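Long-range contact in ABC transporter substrate binding protein (Ribose) (Agrobacterium vitis S4, PDB 4WT7), which probably serves as the sugar-binding component of an ABC transporter and is seen here holding the sugar alcohol D-allitol between two lobes: residues A272-Q281 against E298-A306. Sequence-based numbering, arbitrary orientation.
Sequences AQQPAELGRQ and ESYVPALLA. With X9X (D-allitol), chain C.
The side-chain amide of Q274 meets the carbonyl of P302. NE2 of Q274 donates to O of P302 over 2.9 Å, with an almost straight N-H...O angle of 177°. The oxygen lies in the Q274 amide plane, but NE2 sits well above the P302 carbonyl plane. A water accepts from Q274 N and donates to the same P302 O, so two donors grip that oxygen. The V301 side chain crosses those of Q274 and L278 at a slant. Its CG1 rests 3.9 Å from CB of Q274, and its CG2 packs 3.5 Å from CD2 of L278. The Q281 chain is extended, with CG anti to the backbone N (chi1 -159°), and reaches S299. Its NE2 makes a weak bond of 3.3 Å to S299 O, but its stronger partner is S130 OG. A second water bridges Q281 OE1 and Y300 O. At the other end A272 and L304 form an antiparallel hydrogen-bonded pair, with L304 N to A272 O at 2.8 Å. The fold is that of a two-lobed periplasmic binding protein. Residues 273-274 and 301-303 are two crossings of the hinge between the lobes. Q274 is the N-cap residue of helix 275-290. Beside it, CB of Q273 points away from 298-306, and its NE2 donates to OAB of D-allitol at 2.9 Å. S132 and D251 hydrogen-bond the Q273 amide and position it. V314 of helix 311-318 packs on A272 and L304.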
loop_
_atom_site.group_PDB
_atom_site.type_symbol
_atom_site.label_atom_id
_atom_site.label_comp_id
_atom_site.label_asym_id
_atom_site.label_seq_id
_atom_site.Cartn_x
_atom_site.Cartn_y
_atom_site.Cartn_z
ATOM N N ALA A 272 3.225 2.913 -9.344
ATOM C CA ALA A 272 3.844 1.640 -9.040
ATOM C C ALA A 272 4.774 1.798 -7.849
ATOM O O ALA A 272 5.575 2.760 -7.770
ATOM C CB ALA A 272 4.587 1.110 -10.220
ATOM N N GLN A 273 4.645 0.846 -6.945
ATOM C CA GLN A 273 5.590 0.656 -5.859
ATOM C C GLN A 273 6.504 -0.508 -6.139
ATOM O O GLN A 273 6.345 -1.218 -7.150
ATOM C CB GLN A 273 4.825 0.365 -4.582
ATOM C CG GLN A 273 4.004 1.522 -4.120
ATOM C CD GLN A 273 3.633 1.414 -2.631
ATOM O OE1 GLN A 273 4.401 1.818 -1.767
ATOM N NE2 GLN A 273 2.477 0.835 -2.345
ATOM N N GLN A 274 7.449 -0.716 -5.222
ATOM C CA GLN A 274 8.472 -1.756 -5.338
ATOM C C GLN A 274 8.490 -2.595 -4.051
ATOM O O GLN A 274 9.388 -2.453 -3.206
ATOM C CB GLN A 274 9.823 -1.112 -5.567
ATOM C CG GLN A 274 9.857 -0.217 -6.792
ATOM C CD GLN A 274 11.288 0.152 -7.225
ATOM O OE1 GLN A 274 11.992 -0.671 -7.824
ATOM N NE2 GLN A 274 11.702 1.402 -6.969
ATOM N N PRO A 275 7.478 -3.445 -3.887
ATOM C CA PRO A 275 7.335 -4.209 -2.646
ATOM C C PRO A 275 8.477 -5.208 -2.416
ATOM O O PRO A 275 8.949 -5.366 -1.289
ATOM C CB PRO A 275 5.978 -4.898 -2.815
ATOM C CG PRO A 275 5.675 -4.812 -4.336
ATOM C CD PRO A 275 6.256 -3.503 -4.715
ATOM N N ALA A 276 8.949 -5.877 -3.446
ATOM C CA ALA A 276 10.074 -6.767 -3.194
ATOM C C ALA A 276 11.286 -5.942 -2.688
ATOM O O ALA A 276 11.945 -6.328 -1.714
ATOM C CB ALA A 276 10.396 -7.598 -4.408
ATOM N N GLU A 277 11.538 -4.789 -3.305
ATOM C CA GLU A 277 12.617 -3.921 -2.822
ATOM C C GLU A 277 12.384 -3.457 -1.386
ATOM O O GLU A 277 13.298 -3.451 -0.583
ATOM C CB GLU A 277 12.836 -2.700 -3.713
ATOM C CG GLU A 277 13.482 -3.011 -5.041
ATOM C CD GLU A 277 14.879 -3.603 -4.894
ATOM O OE1 GLU A 277 15.568 -3.263 -3.902
ATOM O OE2 GLU A 277 15.256 -4.436 -5.761
ATOM N N LEU A 278 11.163 -3.056 -1.059
ATOM C CA LEU A 278 10.866 -2.643 0.305
ATOM C C LEU A 278 11.177 -3.744 1.309
ATOM O O LEU A 278 11.763 -3.486 2.353
ATOM C CB LEU A 278 9.400 -2.224 0.440
ATOM C CG LEU A 278 9.185 -0.806 -0.061
ATOM C CD1 LEU A 278 7.734 -0.624 -0.523
ATOM C CD2 LEU A 278 9.578 0.201 1.012
ATOM N N GLY A 279 10.754 -4.963 1.015
ATOM C CA GLY A 279 11.037 -6.086 1.894
ATOM C C GLY A 279 12.528 -6.347 2.073
ATOM O O GLY A 279 13.008 -6.561 3.193
ATOM N N ARG A 280 13.278 -6.331 0.980
ATOM C CA ARG A 280 14.736 -6.491 1.085
ATOM C C ARG A 280 15.378 -5.371 1.862
ATOM O O ARG A 280 16.252 -5.599 2.686
ATOM C CB ARG A 280 15.386 -6.618 -0.304
ATOM C CG ARG A 280 15.295 -8.016 -0.848
ATOM C CD ARG A 280 16.136 -8.188 -2.121
ATOM N NE ARG A 280 15.631 -7.373 -3.219
ATOM C CZ ARG A 280 14.576 -7.681 -3.982
ATOM N NH1 ARG A 280 13.879 -8.793 -3.771
ATOM N NH2 ARG A 280 14.212 -6.857 -4.965
ATOM N N GLN A 281 14.928 -4.153 1.632
ATOM C CA GLN A 281 15.458 -3.047 2.396
ATOM C C GLN A 281 15.261 -3.240 3.886
ATOM O O GLN A 281 16.194 -3.029 4.689
ATOM C CB GLN A 281 14.801 -1.749 1.989
ATOM C CG GLN A 281 15.672 -0.583 2.367
ATOM C CD GLN A 281 14.975 0.725 2.165
ATOM O OE1 GLN A 281 15.433 1.563 1.383
ATOM N NE2 GLN A 281 13.862 0.929 2.884
ATOM N N GLU A 298 12.943 6.634 8.779
ATOM C CA GLU A 298 12.231 6.089 7.607
ATOM C C GLU A 298 13.255 5.914 6.502
ATOM O O GLU A 298 14.254 6.634 6.487
ATOM C CB GLU A 298 11.076 7.009 7.178
ATOM C CG GLU A 298 10.066 7.351 8.314
ATOM C CD GLU A 298 8.600 7.406 7.852
ATOM O OE1 GLU A 298 8.295 7.981 6.768
ATOM O OE2 GLU A 298 7.734 6.870 8.587
ATOM N N SER A 299 13.007 4.951 5.610
ATOM C CA SER A 299 13.849 4.675 4.447
ATOM C C SER A 299 12.929 4.573 3.234
ATOM O O SER A 299 12.091 3.678 3.171
ATOM C CB SER A 299 14.624 3.374 4.661
ATOM O OG SER A 299 15.478 3.531 5.793
ATOM N N TYR A 300 13.061 5.498 2.289
ATOM C CA TYR A 300 12.116 5.587 1.180
ATOM C C TYR A 300 12.605 4.882 -0.038
ATOM O O TYR A 300 13.746 5.035 -0.443
ATOM C CB TYR A 300 11.798 7.052 0.850
ATOM C CG TYR A 300 11.238 7.789 2.062
ATOM C CD1 TYR A 300 9.999 7.462 2.576
ATOM C CD2 TYR A 300 11.961 8.793 2.694
ATOM C CE1 TYR A 300 9.490 8.112 3.685
ATOM C CE2 TYR A 300 11.466 9.449 3.795
ATOM C CZ TYR A 300 10.232 9.112 4.288
ATOM O OH TYR A 300 9.714 9.744 5.390
ATOM N N VAL A 301 11.729 4.084 -0.614
ATOM C CA VAL A 301 12.030 3.393 -1.850
ATOM C C VAL A 301 11.243 4.068 -2.959
ATOM O O VAL A 301 10.037 4.304 -2.800
ATOM C CB VAL A 301 11.606 1.941 -1.799
ATOM C CG1 VAL A 301 11.732 1.328 -3.218
ATOM C CG2 VAL A 301 12.451 1.192 -0.798
ATOM N N PRO A 302 11.912 4.378 -4.082
ATOM C CA PRO A 302 11.238 5.171 -5.096
ATOM C C PRO A 302 9.983 4.468 -5.627
ATOM O O PRO A 302 9.900 3.239 -5.615
ATOM C CB PRO A 302 12.307 5.329 -6.184
ATOM C CG PRO A 302 13.622 5.273 -5.408
ATOM C CD PRO A 302 13.353 4.226 -4.353
ATOM N N ALA A 303 9.032 5.272 -6.085
ATOM C CA ALA A 303 7.788 4.796 -6.713
ATOM C C ALA A 303 7.675 5.434 -8.072
ATOM O O ALA A 303 8.236 6.483 -8.284
ATOM C CB ALA A 303 6.595 5.187 -5.892
ATOM N N LEU A 304 6.912 4.838 -8.978
ATOM C CA LEU A 304 6.862 5.332 -10.358
ATOM C C LEU A 304 5.435 5.528 -10.873
ATOM O O LEU A 304 4.703 4.560 -11.043
ATOM C CB LEU A 304 7.573 4.332 -11.294
ATOM C CG LEU A 304 8.939 3.825 -10.862
ATOM C CD1 LEU A 304 9.257 2.417 -11.445
ATOM C CD2 LEU A 304 9.945 4.863 -11.361
ATOM N N LEU A 305 5.039 6.768 -11.142
ATOM C CA LEU A 305 3.700 7.012 -11.643
ATOM C C LEU A 305 3.577 6.474 -13.077
ATOM O O LEU A 305 4.263 6.932 -13.990
ATOM C CB LEU A 305 3.346 8.499 -11.623
ATOM C CG LEU A 305 1.860 8.669 -11.930
ATOM C CD1 LEU A 305 1.245 9.852 -11.183
ATOM C CD2 LEU A 305 1.657 8.834 -13.415
ATOM N N ALA A 306 2.699 5.501 -13.256
ATOM C CA ALA A 306 2.340 5.009 -14.573
ATOM C C ALA A 306 0.961 5.544 -15.011
ATOM O O ALA A 306 -0.064 5.271 -14.381
ATOM C CB ALA A 306 2.339 3.489 -14.574
HETATM O OAA X9X C . -3.450 -1.525 3.496
HETATM C CAG X9X C . -3.864 -1.796 2.206
HETATM C CAI X9X C . -2.900 -1.574 1.087
HETATM O OAC X9X C . -2.678 -0.205 0.846
HETATM C CAK X9X C . -1.647 -2.375 1.281
HETATM O OAE X9X C . -2.065 -3.670 1.486
HETATM C CAL X9X C . -0.786 -2.399 0.017
HETATM O OAF X9X C . -1.503 -2.866 -1.073
HETATM C CAJ X9X C . -0.031 -1.131 -0.325
HETATM O OAD X9X C . -0.793 -0.181 -0.985
HETATM C CAH X9X C . 0.726 -0.488 0.819
HETATM O OAB X9X C . 1.883 0.231 0.450
HETATM O O HOH W 1 8.179 1.777 -3.875
HETATM O O HOH W 2 15.758 4.101 0.969
#